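Local coordinates for protein proline dehydrogenase (Bradyrhizobium japonicum USDA 110, PDB 3HAZ) that probably oxidises proline to glutamate in two steps, pairing an FAD-dependent proline dehydrogenase with an NAD-dependent aldehyde dehydrogenase in one chain, at residues A[238-241]-A[246-249]; A[281-286]-A[345-350]; A[285-290]-A[317-322]; A[350-355]-A[361-366]. All blocks are in the same frame, centred on the assembly; numbering follows the deposited sequence.

Contact 1: residues A[238-241]-A[246-249]; sequences VKLS and RFEA. With SO4 (sulfate ion), chain K.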
# COMPACT_ATOMS: atom_id res chain seq x y z
N VAL A 238 -14.24 54.20 -8.46
CA VAL A 238 -15.38 54.31 -7.56
C VAL A 238 -16.04 52.94 -7.37
O VAL A 238 -16.08 52.15 -8.31
CB VAL A 238 -16.41 55.30 -8.14
CG1 VAL A 238 -17.80 55.03 -7.61
CG2 VAL A 238 -15.96 56.74 -7.86
N LYS A 239 -16.52 52.67 -6.16
CA LYS A 239 -17.21 51.42 -5.85
C LYS A 239 -18.68 51.65 -5.50
O LYS A 239 -19.00 52.40 -4.58
CB LYS A 239 -16.52 50.69 -4.69
CG LYS A 239 -15.31 49.87 -5.10
CD LYS A 239 -14.70 49.18 -3.89
CE LYS A 239 -13.54 48.29 -4.28
NZ LYS A 239 -12.50 49.05 -5.02
N LEU A 240 -19.57 50.98 -6.22
CA LEU A 240 -21.00 51.12 -5.94
C LEU A 240 -21.35 50.78 -4.49
O LEU A 240 -22.22 51.41 -3.91
CB LEU A 240 -21.84 50.27 -6.90
CG LEU A 240 -21.59 50.60 -8.37
CD1 LEU A 240 -22.40 49.73 -9.31
CD2 LEU A 240 -21.88 52.08 -8.62
N SER A 241 -20.67 49.79 -3.90
CA SER A 241 -21.00 49.39 -2.54
C SER A 241 -20.67 50.50 -1.53
O SER A 241 -21.22 50.54 -0.44
CB SER A 241 -20.32 48.08 -2.14
OG SER A 241 -18.92 48.25 -1.91
N ARG A 246 -27.21 49.20 1.35
CA ARG A 246 -27.71 47.86 1.08
C ARG A 246 -27.60 47.60 -0.41
O ARG A 246 -28.62 47.45 -1.09
CB ARG A 246 -29.18 47.67 1.51
CG ARG A 246 -29.49 47.81 2.99
CD ARG A 246 -28.76 46.81 3.89
NE ARG A 246 -28.91 45.41 3.47
CZ ARG A 246 -28.64 44.37 4.26
NH1 ARG A 246 -28.25 44.56 5.51
NH2 ARG A 246 -28.79 43.13 3.80
N PHE A 247 -26.37 47.57 -0.92
CA PHE A 247 -26.11 47.29 -2.33
C PHE A 247 -26.17 45.79 -2.57
O PHE A 247 -25.17 45.08 -2.43
CB PHE A 247 -24.75 47.87 -2.76
CG PHE A 247 -24.48 47.73 -4.24
CD1 PHE A 247 -23.40 47.00 -4.69
CD2 PHE A 247 -25.33 48.31 -5.17
CE1 PHE A 247 -23.16 46.86 -6.04
CE2 PHE A 247 -25.09 48.18 -6.52
CZ PHE A 247 -24.01 47.45 -6.96
N GLU A 248 -27.36 45.31 -2.93
CA GLU A 248 -27.64 43.89 -3.00
C GLU A 248 -28.87 43.64 -3.87
O GLU A 248 -29.78 44.48 -3.94
CB GLU A 248 -27.91 43.34 -1.59
CG GLU A 248 -29.22 43.87 -0.99
CD GLU A 248 -29.35 43.61 0.50
OE1 GLU A 248 -28.58 42.80 1.05
OE2 GLU A 248 -30.24 44.22 1.13
N ALA A 249 -28.90 42.48 -4.52
CA ALA A 249 -30.01 42.11 -5.40
C ALA A 249 -31.40 42.29 -4.79
O ALA A 249 -32.30 42.83 -5.44
CB ALA A 249 -29.83 40.69 -5.90
S SO4 K . -9.35 46.46 -6.24
O1 SO4 K . -8.41 46.60 -7.35
O2 SO4 K . -9.21 45.11 -5.69
O3 SO4 K . -9.05 47.44 -5.21
O4 SO4 K . -10.72 46.66 -6.72

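Contact 2: residues A[281-286]-A[345-350]; sequences AEEADR and GAYWDT. With FAD (flavin-adenine dinucleotide), chain C.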
# COMPACT_ATOMS: atom_id res chain seq x y z
N ALA A 281 -15.31 46.74 -10.33
CA ALA A 281 -16.10 45.51 -10.30
C ALA A 281 -15.88 44.82 -8.96
O ALA A 281 -14.74 44.73 -8.49
CB ALA A 281 -15.70 44.61 -11.44
N GLU A 282 -16.96 44.36 -8.35
CA GLU A 282 -16.88 43.75 -7.03
C GLU A 282 -17.30 42.27 -7.07
O GLU A 282 -16.96 41.57 -8.02
CB GLU A 282 -17.69 44.58 -6.02
CG GLU A 282 -17.22 46.05 -6.02
CD GLU A 282 -17.91 46.93 -4.99
OE1 GLU A 282 -17.59 46.81 -3.78
OE2 GLU A 282 -18.76 47.75 -5.38
N GLU A 283 -18.03 41.80 -6.06
CA GLU A 283 -18.37 40.38 -6.00
C GLU A 283 -19.29 39.95 -7.14
O GLU A 283 -20.05 40.77 -7.68
CB GLU A 283 -18.99 40.01 -4.65
CG GLU A 283 -18.11 40.32 -3.45
CD GLU A 283 -18.22 41.78 -2.99
OE1 GLU A 283 -18.85 42.60 -3.69
OE2 GLU A 283 -17.67 42.10 -1.93
N ALA A 284 -19.25 38.67 -7.47
CA ALA A 284 -20.05 38.13 -8.56
C ALA A 284 -21.55 38.31 -8.34
O ALA A 284 -22.30 38.49 -9.31
CB ALA A 284 -19.72 36.65 -8.79
N ASP A 285 -22.00 38.25 -7.09
CA ASP A 285 -23.43 38.37 -6.83
C ASP A 285 -23.93 39.81 -6.99
O ASP A 285 -25.13 40.06 -6.96
CB ASP A 285 -23.83 37.76 -5.47
CG ASP A 285 -23.26 38.52 -4.28
OD1 ASP A 285 -22.59 39.55 -4.47
OD2 ASP A 285 -23.49 38.06 -3.14
N ARG A 286 -23.00 40.73 -7.20
CA ARG A 286 -23.35 42.13 -7.46
C ARG A 286 -23.18 42.53 -8.93
O ARG A 286 -23.48 43.67 -9.30
CB ARG A 286 -22.52 43.06 -6.56
CG ARG A 286 -22.94 43.03 -5.08
CD ARG A 286 -21.88 43.69 -4.21
NE ARG A 286 -22.44 44.26 -2.99
CZ ARG A 286 -21.71 44.66 -1.95
NH1 ARG A 286 -20.39 44.53 -1.99
NH2 ARG A 286 -22.29 45.19 -0.88
N GLY A 345 -9.26 39.65 -11.41
CA GLY A 345 -10.28 39.66 -10.37
C GLY A 345 -9.73 39.56 -8.95
O GLY A 345 -8.84 38.75 -8.68
N ALA A 346 -10.28 40.36 -8.05
CA ALA A 346 -9.71 40.49 -6.70
C ALA A 346 -10.39 39.68 -5.59
O ALA A 346 -9.97 39.76 -4.44
CB ALA A 346 -9.67 41.96 -6.30
N TYR A 347 -11.43 38.93 -5.92
CA TYR A 347 -12.26 38.29 -4.89
C TYR A 347 -12.36 36.77 -5.05
O TYR A 347 -13.35 36.17 -4.61
CB TYR A 347 -13.68 38.88 -4.90
CG TYR A 347 -13.74 40.40 -4.81
CD1 TYR A 347 -13.58 41.19 -5.94
CD2 TYR A 347 -13.98 41.03 -3.59
CE1 TYR A 347 -13.64 42.58 -5.86
CE2 TYR A 347 -14.04 42.42 -3.50
CZ TYR A 347 -13.88 43.18 -4.63
OH TYR A 347 -13.93 44.55 -4.55
N TRP A 348 -11.36 36.14 -5.66
CA TRP A 348 -11.47 34.72 -6.01
C TRP A 348 -11.81 33.83 -4.82
O TRP A 348 -12.78 33.07 -4.87
CB TRP A 348 -10.20 34.23 -6.71
CG TRP A 348 -10.30 32.81 -7.23
CD1 TRP A 348 -10.79 32.41 -8.44
CD2 TRP A 348 -9.88 31.61 -6.56
NE1 TRP A 348 -10.72 31.04 -8.56
CE2 TRP A 348 -10.16 30.53 -7.41
CE3 TRP A 348 -9.31 31.35 -5.30
CZ2 TRP A 348 -9.89 29.20 -7.06
CZ3 TRP A 348 -9.03 30.04 -4.96
CH2 TRP A 348 -9.32 28.98 -5.84
N ASP A 349 -11.03 33.93 -3.75
CA ASP A 349 -11.26 33.09 -2.58
C ASP A 349 -12.67 33.31 -2.01
O ASP A 349 -13.31 32.37 -1.55
CB ASP A 349 -10.20 33.36 -1.51
CG ASP A 349 -8.86 32.73 -1.86
OD1 ASP A 349 -8.73 31.50 -1.72
OD2 ASP A 349 -7.95 33.47 -2.28
N THR A 350 -13.14 34.54 -2.08
CA THR A 350 -14.48 34.85 -1.61
C THR A 350 -15.54 34.15 -2.46
O THR A 350 -16.50 33.60 -1.93
CB THR A 350 -14.72 36.37 -1.56
OG1 THR A 350 -13.86 36.93 -0.56
CG2 THR A 350 -16.17 36.69 -1.22
PA FAD C . -1.53 37.31 -11.87
O1A FAD C . -0.47 36.71 -10.78
O2A FAD C . -1.16 36.99 -13.24
O5B FAD C . -3.00 36.69 -11.57
C5B FAD C . -3.50 36.78 -10.26
C4B FAD C . -4.99 36.41 -10.25
O4B FAD C . -5.48 35.24 -11.11
C3B FAD C . -5.94 36.72 -9.27
O3B FAD C . -5.96 38.03 -8.73
C2B FAD C . -7.20 36.04 -9.75
O2B FAD C . -8.18 36.86 -10.36
C1B FAD C . -6.74 34.88 -10.56
N9A FAD C . -6.56 33.61 -9.90
C8A FAD C . -5.67 33.27 -8.89
N7A FAD C . -5.83 31.94 -8.61
C5A FAD C . -6.85 31.45 -9.46
C6A FAD C . -7.47 30.09 -9.62
N6A FAD C . -7.03 28.97 -8.79
N1A FAD C . -8.41 29.89 -10.52
C2A FAD C . -8.85 30.95 -11.34
N3A FAD C . -8.25 32.26 -11.18
C4A FAD C . -7.27 32.46 -10.25
N1 FAD C . -10.19 43.36 -9.56
C2 FAD C . -11.55 43.35 -9.35
O2 FAD C . -12.17 42.17 -9.00
N3 FAD C . -12.30 44.56 -9.47
C4 FAD C . -11.67 45.74 -9.78
O4 FAD C . -12.42 46.91 -9.96
C4X FAD C . -10.25 45.76 -10.00
N5 FAD C . -9.55 47.03 -10.35
C5X FAD C . -8.15 47.03 -10.56
C6 FAD C . -7.47 48.28 -10.90
C7 FAD C . -6.07 48.28 -11.11
C7M FAD C . -5.37 49.59 -11.44
C8 FAD C . -5.30 47.02 -11.00
C8M FAD C . -3.78 46.99 -11.22
C9 FAD C . -5.96 45.82 -10.68
C9A FAD C . -7.41 45.82 -10.45
N10 FAD C . -8.11 44.57 -10.11
C10 FAD C . -9.54 44.58 -9.90
C1' FAD C . -7.42 43.24 -10.14
C2' FAD C . -6.82 42.75 -8.80
O2' FAD C . -6.73 43.83 -7.88
C3' FAD C . -5.46 42.08 -9.08
O3' FAD C . -4.46 43.07 -9.30
C4' FAD C . -5.50 41.12 -10.32
O4' FAD C . -6.55 40.22 -10.40
C5' FAD C . -4.13 40.42 -10.56
O5' FAD C . -3.95 40.01 -11.91
P FAD C . -2.40 39.99 -12.49
O1P FAD C . -2.42 39.61 -14.12
O2P FAD C . -1.75 41.28 -12.24
O3P FAD C . -1.57 38.91 -11.58
O HOH W 1 -15.37 45.57 -2.57

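Contact 3: residues A[285-290]-A[317-322]; sequences DRLELS and QKRASA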
# COMPACT_ATOMS: atom_id res chain seq x y z
N ASP A 285 -22.00 38.25 -7.09
CA ASP A 285 -23.43 38.37 -6.83
C ASP A 285 -23.93 39.81 -6.99
O ASP A 285 -25.13 40.06 -6.96
CB ASP A 285 -23.83 37.76 -5.47
CG ASP A 285 -23.26 38.52 -4.28
OD1 ASP A 285 -22.59 39.55 -4.47
OD2 ASP A 285 -23.49 38.06 -3.14
N ARG A 286 -23.00 40.73 -7.20
CA ARG A 286 -23.35 42.13 -7.46
C ARG A 286 -23.18 42.53 -8.93
O ARG A 286 -23.48 43.67 -9.30
CB ARG A 286 -22.52 43.06 -6.56
CG ARG A 286 -22.94 43.03 -5.08
CD ARG A 286 -21.88 43.69 -4.21
NE ARG A 286 -22.44 44.26 -2.99
CZ ARG A 286 -21.71 44.66 -1.95
NH1 ARG A 286 -20.39 44.53 -1.99
NH2 ARG A 286 -22.29 45.19 -0.88
N LEU A 287 -22.71 41.61 -9.77
CA LEU A 287 -22.46 41.93 -11.17
C LEU A 287 -23.70 42.49 -11.89
O LEU A 287 -23.66 43.57 -12.48
CB LEU A 287 -21.93 40.71 -11.93
CG LEU A 287 -21.65 40.97 -13.41
CD1 LEU A 287 -20.74 42.17 -13.59
CD2 LEU A 287 -21.07 39.74 -14.09
N GLU A 288 -24.78 41.73 -11.87
CA GLU A 288 -26.01 42.11 -12.55
C GLU A 288 -26.56 43.44 -12.05
O GLU A 288 -26.98 44.28 -12.84
CB GLU A 288 -27.07 41.02 -12.37
CG GLU A 288 -26.80 39.74 -13.12
CD GLU A 288 -27.97 38.77 -13.06
OE1 GLU A 288 -28.99 39.11 -12.41
OE2 GLU A 288 -27.88 37.68 -13.67
N LEU A 289 -26.58 43.61 -10.73
CA LEU A 289 -27.09 44.83 -10.13
C LEU A 289 -26.22 46.02 -10.54
O LEU A 289 -26.72 47.09 -10.88
CB LEU A 289 -27.14 44.71 -8.61
CG LEU A 289 -27.72 45.91 -7.85
CD1 LEU A 289 -29.16 46.20 -8.29
CD2 LEU A 289 -27.64 45.68 -6.35
N SER A 290 -24.91 45.81 -10.55
CA SER A 290 -23.99 46.89 -10.91
C SER A 290 -24.21 47.35 -12.35
O SER A 290 -24.20 48.54 -12.65
CB SER A 290 -22.54 46.45 -10.71
OG SER A 290 -22.12 45.61 -11.77
N GLN A 317 -14.20 35.71 -14.27
CA GLN A 317 -15.59 35.27 -14.31
C GLN A 317 -15.93 34.68 -15.67
O GLN A 317 -15.55 35.21 -16.71
CB GLN A 317 -16.55 36.42 -14.01
CG GLN A 317 -16.44 36.99 -12.61
CD GLN A 317 -17.76 37.58 -12.14
OE1 GLN A 317 -18.81 36.96 -12.29
NE2 GLN A 317 -17.70 38.77 -11.56
N LYS A 318 -16.67 33.57 -15.65
CA LYS A 318 -17.11 32.95 -16.89
C LYS A 318 -18.01 33.89 -17.70
O LYS A 318 -18.06 33.80 -18.92
CB LYS A 318 -17.81 31.62 -16.58
CG LYS A 318 -16.99 30.70 -15.68
CD LYS A 318 -17.78 29.46 -15.26
CE LYS A 318 -16.93 28.52 -14.40
NZ LYS A 318 -17.76 27.45 -13.73
N ARG A 319 -18.68 34.81 -17.01
CA ARG A 319 -19.58 35.76 -17.68
C ARG A 319 -18.85 36.94 -18.34
O ARG A 319 -19.48 37.78 -18.97
CB ARG A 319 -20.62 36.31 -16.69
CG ARG A 319 -21.67 35.30 -16.25
CD ARG A 319 -22.57 35.88 -15.17
NE ARG A 319 -21.82 36.17 -13.95
CZ ARG A 319 -22.32 36.78 -12.88
NH1 ARG A 319 -23.59 37.17 -12.87
NH2 ARG A 319 -21.55 37.01 -11.82
N ALA A 320 -17.53 36.99 -18.20
CA ALA A 320 -16.77 38.16 -18.64
C ALA A 320 -17.02 38.56 -20.10
O ALA A 320 -17.25 39.73 -20.40
CB ALA A 320 -15.28 37.95 -18.39
N SER A 321 -16.97 37.59 -21.01
CA SER A 321 -17.13 37.88 -22.43
C SER A 321 -18.52 38.47 -22.72
O SER A 321 -18.66 39.35 -23.58
CB SER A 321 -16.88 36.63 -23.28
OG SER A 321 -16.83 36.97 -24.66
N ALA A 322 -19.53 37.99 -22.00
CA ALA A 322 -20.90 38.48 -22.17
C ALA A 322 -21.06 39.90 -21.62
O ALA A 322 -21.83 40.70 -22.15
CB ALA A 322 -21.89 37.53 -21.51
O HOH W 2 -24.63 38.92 -10.60
O HOH W 3 -25.69 36.93 -14.74

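Contact 4: residues A[350-355]-A[361-366]; sequences TEIKRA and DGYPVF. With FAD (flavin-adenine dinucleotide), chain C.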
# COMPACT_ATOMS: atom_id res chain seq x y z
N THR A 350 -13.14 34.54 -2.08
CA THR A 350 -14.48 34.85 -1.61
C THR A 350 -15.54 34.15 -2.46
O THR A 350 -16.50 33.60 -1.93
CB THR A 350 -14.72 36.37 -1.56
OG1 THR A 350 -13.86 36.93 -0.56
CG2 THR A 350 -16.17 36.69 -1.22
N GLU A 351 -15.36 34.17 -3.77
CA GLU A 351 -16.34 33.53 -4.65
C GLU A 351 -16.41 32.02 -4.41
O GLU A 351 -17.49 31.44 -4.44
CB GLU A 351 -16.03 33.82 -6.12
CG GLU A 351 -15.96 35.30 -6.48
CD GLU A 351 -17.25 36.05 -6.20
OE1 GLU A 351 -17.26 37.29 -6.37
OE2 GLU A 351 -18.26 35.41 -5.81
N ILE A 352 -15.26 31.40 -4.15
CA ILE A 352 -15.25 29.96 -3.89
C ILE A 352 -16.02 29.67 -2.61
O ILE A 352 -16.90 28.81 -2.58
CB ILE A 352 -13.80 29.40 -3.77
CG1 ILE A 352 -13.01 29.66 -5.05
CG2 ILE A 352 -13.83 27.90 -3.44
CD1 ILE A 352 -13.71 29.22 -6.32
N LYS A 353 -15.69 30.40 -1.55
CA LYS A 353 -16.30 30.16 -0.25
C LYS A 353 -17.81 30.37 -0.33
O LYS A 353 -18.59 29.53 0.13
CB LYS A 353 -15.69 31.07 0.83
CG LYS A 353 -16.20 30.79 2.25
CD LYS A 353 -15.38 31.54 3.28
CE LYS A 353 -15.87 31.26 4.70
NZ LYS A 353 -15.13 32.08 5.70
N ARG A 354 -18.21 31.48 -0.94
CA ARG A 354 -19.63 31.81 -1.02
C ARG A 354 -20.44 30.74 -1.75
O ARG A 354 -21.52 30.36 -1.31
CB ARG A 354 -19.84 33.16 -1.70
CG ARG A 354 -19.56 34.36 -0.82
CD ARG A 354 -19.68 35.64 -1.62
NE ARG A 354 -19.60 36.83 -0.78
CZ ARG A 354 -20.07 38.01 -1.15
NH1 ARG A 354 -19.97 39.05 -0.33
NH2 ARG A 354 -20.65 38.15 -2.33
N ALA A 355 -19.92 30.29 -2.89
CA ALA A 355 -20.66 29.33 -3.70
C ALA A 355 -20.82 28.01 -2.93
O ALA A 355 -21.85 27.36 -3.03
CB ALA A 355 -19.97 29.12 -5.04
N ASP A 361 -24.92 25.64 -7.88
CA ASP A 361 -24.69 24.55 -8.83
C ASP A 361 -23.31 24.62 -9.50
O ASP A 361 -22.99 23.81 -10.36
CB ASP A 361 -25.82 24.43 -9.86
CG ASP A 361 -25.86 25.60 -10.83
OD1 ASP A 361 -24.88 26.38 -10.89
OD2 ASP A 361 -26.88 25.74 -11.54
N GLY A 362 -22.50 25.59 -9.09
CA GLY A 362 -21.16 25.74 -9.63
C GLY A 362 -20.54 27.06 -9.22
O GLY A 362 -21.13 27.81 -8.44
N TYR A 363 -19.34 27.34 -9.74
CA TYR A 363 -18.60 28.57 -9.44
C TYR A 363 -18.69 29.58 -10.59
O TYR A 363 -18.55 29.20 -11.75
CB TYR A 363 -17.13 28.24 -9.16
CG TYR A 363 -16.94 27.28 -8.01
CD1 TYR A 363 -16.64 25.93 -8.24
CD2 TYR A 363 -17.09 27.70 -6.70
CE1 TYR A 363 -16.47 25.04 -7.18
CE2 TYR A 363 -16.92 26.82 -5.64
CZ TYR A 363 -16.62 25.50 -5.88
OH TYR A 363 -16.46 24.65 -4.80
N PRO A 364 -18.90 30.86 -10.26
CA PRO A 364 -18.98 31.91 -11.29
C PRO A 364 -17.60 32.28 -11.82
O PRO A 364 -17.48 32.98 -12.84
CB PRO A 364 -19.59 33.10 -10.54
CG PRO A 364 -19.22 32.88 -9.10
CD PRO A 364 -19.16 31.39 -8.90
N VAL A 365 -16.56 31.82 -11.14
CA VAL A 365 -15.19 32.09 -11.54
C VAL A 365 -14.53 30.79 -11.97
O VAL A 365 -14.96 29.72 -11.55
CB VAL A 365 -14.35 32.68 -10.39
CG1 VAL A 365 -14.75 34.13 -10.10
CG2 VAL A 365 -14.49 31.81 -9.13
N PHE A 366 -13.50 30.89 -12.80
CA PHE A 366 -12.68 29.73 -13.10
C PHE A 366 -11.97 29.28 -11.83
O PHE A 366 -11.79 30.08 -10.90
CB PHE A 366 -11.68 30.04 -14.22
CG PHE A 366 -12.35 30.50 -15.51
CD1 PHE A 366 -13.05 29.61 -16.30
CD2 PHE A 366 -12.27 31.82 -15.90
CE1 PHE A 366 -13.66 30.03 -17.48
CE2 PHE A 366 -12.89 32.25 -17.07
CZ PHE A 366 -13.59 31.35 -17.86
PA FAD C . -1.53 37.31 -11.87
O1A FAD C . -0.47 36.71 -10.78
O2A FAD C . -1.16 36.99 -13.24
O5B FAD C . -3.00 36.69 -11.57
C5B FAD C . -3.50 36.78 -10.26
C4B FAD C . -4.99 36.41 -10.25
O4B FAD C . -5.48 35.24 -11.11
C3B FAD C . -5.94 36.72 -9.27
O3B FAD C . -5.96 38.03 -8.73
C2B FAD C . -7.20 36.04 -9.75
O2B FAD C . -8.18 36.86 -10.36
C1B FAD C . -6.74 34.88 -10.56
N9A FAD C . -6.56 33.61 -9.90
C8A FAD C . -5.67 33.27 -8.89
N7A FAD C . -5.83 31.94 -8.61
C5A FAD C . -6.85 31.45 -9.46
C6A FAD C . -7.47 30.09 -9.62
N6A FAD C . -7.03 28.97 -8.79
N1A FAD C . -8.41 29.89 -10.52
C2A FAD C . -8.85 30.95 -11.34
N3A FAD C . -8.25 32.26 -11.18
C4A FAD C . -7.27 32.46 -10.25
N1 FAD C . -10.19 43.36 -9.56
C2 FAD C . -11.55 43.35 -9.35
O2 FAD C . -12.17 42.17 -9.00
N3 FAD C . -12.30 44.56 -9.47
C4 FAD C . -11.67 45.74 -9.78
O4 FAD C . -12.42 46.91 -9.96
C4X FAD C . -10.25 45.76 -10.00
N5 FAD C . -9.55 47.03 -10.35
C5X FAD C . -8.15 47.03 -10.56
C6 FAD C . -7.47 48.28 -10.90
C7 FAD C . -6.07 48.28 -11.11
C7M FAD C . -5.37 49.59 -11.44
C8 FAD C . -5.30 47.02 -11.00
C8M FAD C . -3.78 46.99 -11.22
C9 FAD C . -5.96 45.82 -10.68
C9A FAD C . -7.41 45.82 -10.45
N10 FAD C . -8.11 44.57 -10.11
C10 FAD C . -9.54 44.58 -9.90
C1' FAD C . -7.42 43.24 -10.14
C2' FAD C . -6.82 42.75 -8.80
O2' FAD C . -6.73 43.83 -7.88
C3' FAD C . -5.46 42.08 -9.08
O3' FAD C . -4.46 43.07 -9.30
C4' FAD C . -5.50 41.12 -10.32
O4' FAD C . -6.55 40.22 -10.40
C5' FAD C . -4.13 40.42 -10.56
O5' FAD C . -3.95 40.01 -11.91
P FAD C . -2.40 39.99 -12.49
O1P FAD C . -2.42 39.61 -14.12
O2P FAD C . -1.75 41.28 -12.24
O3P FAD C . -1.57 38.91 -11.58

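Contact 1: residues A[238-241]-A[246-249]
At the C-terminal end of a strand of the proline dehydrogenase barrel, where strand 235-238 gives way to the short helix 240-243, Leu240 and Phe247 pack against each other within a single strand-to-helix connection. The contact is a CH-pi interaction: Leu240 CB lies 3.8 Å from the centroid of the Phe247 ring, 22° off the ring normal, so one face of the ring is met by the base of the leucine side chain and not by its tip alone. The CD1 branch of Leu240 reaches the far end of the same ring, 3.6 Å from Phe247 CZ. With CG of Phe247 anti to its backbone N (chi1 -175°), the ring is carried across to the helix start, where its CD1 corner comes within 4.0 Å of Ser241 N. Replacing Phe247 with alanine would probably open a gap beneath Leu240 and deprive its CB of the ring face on which it rests. The flanking polar groups look elsewhere. Arg246 grips Glu248 side-on, NE to OE2 and NH2 to OE1 (2.8 Å for the latter), a salt bridge within residues 246-249. Lys239 bends at its last torsion and turns away from the phenylalanine; NZ is salt-bridged to Asp280 and makes a weak bond of 3.4 Å to O4 of a sulfate, which Arg458 also holds. Around this buried core, Val255 and Leu259 of helix 252-272 pack on Phe247, Leu263 of the same helix reaches Leu240, and helix 287-298 adds Leu289 and Ser290, with Val279 of strand 276-279 beside Leu240.

Contact 2: residues A[281-286]-A[345-350]
Tyr347 turns one face of its ring to the backbone of Glu282 and Glu283, with Glu282 CA 3.6 Å from Tyr347 CE1. The two glutamates meet it differently. Glu282 runs alongside the tyrosine and points the same way, its carboxylate plane 45° from the ring; a water joins their ends, donating to Glu282 OE1 at 2.8 Å and lying 2.7 Å from Tyr347 OH. Glu282 OE1 is also bonded to Ser241. The Glu283 side chain instead runs obliquely to that of Tyr347. Bent at chi2 (83°), its chain brings OE2 to 4.0 Å from Tyr347 CE2, while OE1 takes a salt bridge from Arg286 NH1 that arrives from above the carboxylate plane. The flavin meets the edge of the tyrosine with O2, and the two backbones grip its pyrimidine ring. Ala281 N gives a bond to FAD O4, and FAD N3 returns one of 2.6 Å to Ala281 O; Ala346 N binds FAD O2 at 2.8 Å. Gly345 O accepts from the O2B and O3B hydroxyls of the adenosine ribose. One residue past Tyr347, the N-cap of helix 348-357, Trp348 lays a face of its indole under the adenine, FAD C6A lying 3.3 Å above its plane. A serine in place of Trp348 is likely to leave one side of the adenine without the indole face that meets it, and Phe366 O without its indole N-H donor. Backbone from two loops at the C-terminal ends of barrel strands 276-279 and 338-343, which stand on either side of strand 309-314, binding one edge of the flavin's pyrimidine ring, is the arrangement of the FAD site in the proline dehydrogenase barrel.

Contact 3: residues A[285-290]-A[317-322]
Leu287, at the start of helix 287-298, sets a methyl group squarely over the guanidinium of Arg319. Just ahead of it in the chain, Asp285 and Arg286 turn their side chains to other partners: Asp285 OD2 to Arg354 and Arg358, Arg286 NE to Phe247 O. The leucine CG stands opposite the backbone N (chi1 180°), which sends CD2 toward the arginine, 3.4 Å above the centre of the guanidinium plane and 3.4 Å from Arg319 CZ. Leu287 CB follows, 3.7 Å from Arg319 NH2. The same NH2 is tied at the rim by Gln317 OE1, 2.8 Å away, a bond in the carbonyl plane and on a lone pair, and by Ala284 O; these bonds would fix the rotation of the group beneath the methyl. Glu288 crosses the arginine at about a right angle. Its carboxylate stops short of a salt bridge, with OE2 4.4 Å from Arg319 NH1, and water mediates instead: one molecule, 2.8 Å from Arg319 NH1, donates to Glu288 OE2, while a second accepts from both NH1 and Glu288 N. Both waters lie at the guanidinium edge. Glu288 OE1 has its own partner in Arg524 N. One turn on, Ser290 OG bonds back to Leu287 O at 2.7 Å. The arrangement joins the starts of two successive outer helices, 287-298 and 320-333, of a beta/alpha barrel, beside the loops at the C-terminal ends of its strands.

Contact 4: residues A[350-355]-A[361-366]
Tyr363 and Val365 pack from the loop against one side of helix 348-357, and the tyrosine ring takes the larger share of the apolar contacts. Its CD2 corner sits 3.6 Å from Ala355 CB and 3.7 Å from Ile352 CD1, while Ile352 O lies in the plane of the ring at its edge, 3.7 Å from Tyr363 CE2. Ile352 bridges the two loop residues: its CD1 also reaches Val365 CG2 at 3.9 Å. Val365 in turn crosses Glu351 at about a right angle, setting CG2 against Glu351 CB and CG1 against its CG. This is a helix and the loop that follows it folding back on one another in the beta/alpha barrel, on the way to helix 369-384. Because Glu351 bends at chi2 (-60°), its aliphatic part serves the valine while OE1 accepts a bond from Ala284 N. Further out, Tyr363 OH bonds to Pro503 O and to Gln356 NE2. Lys318 holds the loop backbone at Tyr363 O and Pro364. At the loop's end Phe366 O lies 3.1 Å from C2A of the FAD adenine; across the subunit boundary, Thr639 of the second subunit packs on Ile352.

Overall arrangement
All four contacts lie in the proline dehydrogenase barrel and illustrate how successive strand-to-helix connections pack side by side, with two of the contacts reaching the cofactor. Contact 1 comes first along the chain; contacts 2 and 3 start from the same loop, sharing Asp285 and Arg286, and contact 4 follows on helix 348-357, which contact 2 also uses. Contact 2 is the hub, its centre 9 Å from those of contacts 3 and 4 and 12 Å from that of contact 1, whereas contacts 1 and 4 stand 19 Å apart without touching. Polar links, such as Ser241 with Glu282 and Asp285 with Arg354, join the rest. Contacts 2 and 4 both reach the FAD; contact 3 takes up the end of the 281-286 loop, and contact 1 packs next to it.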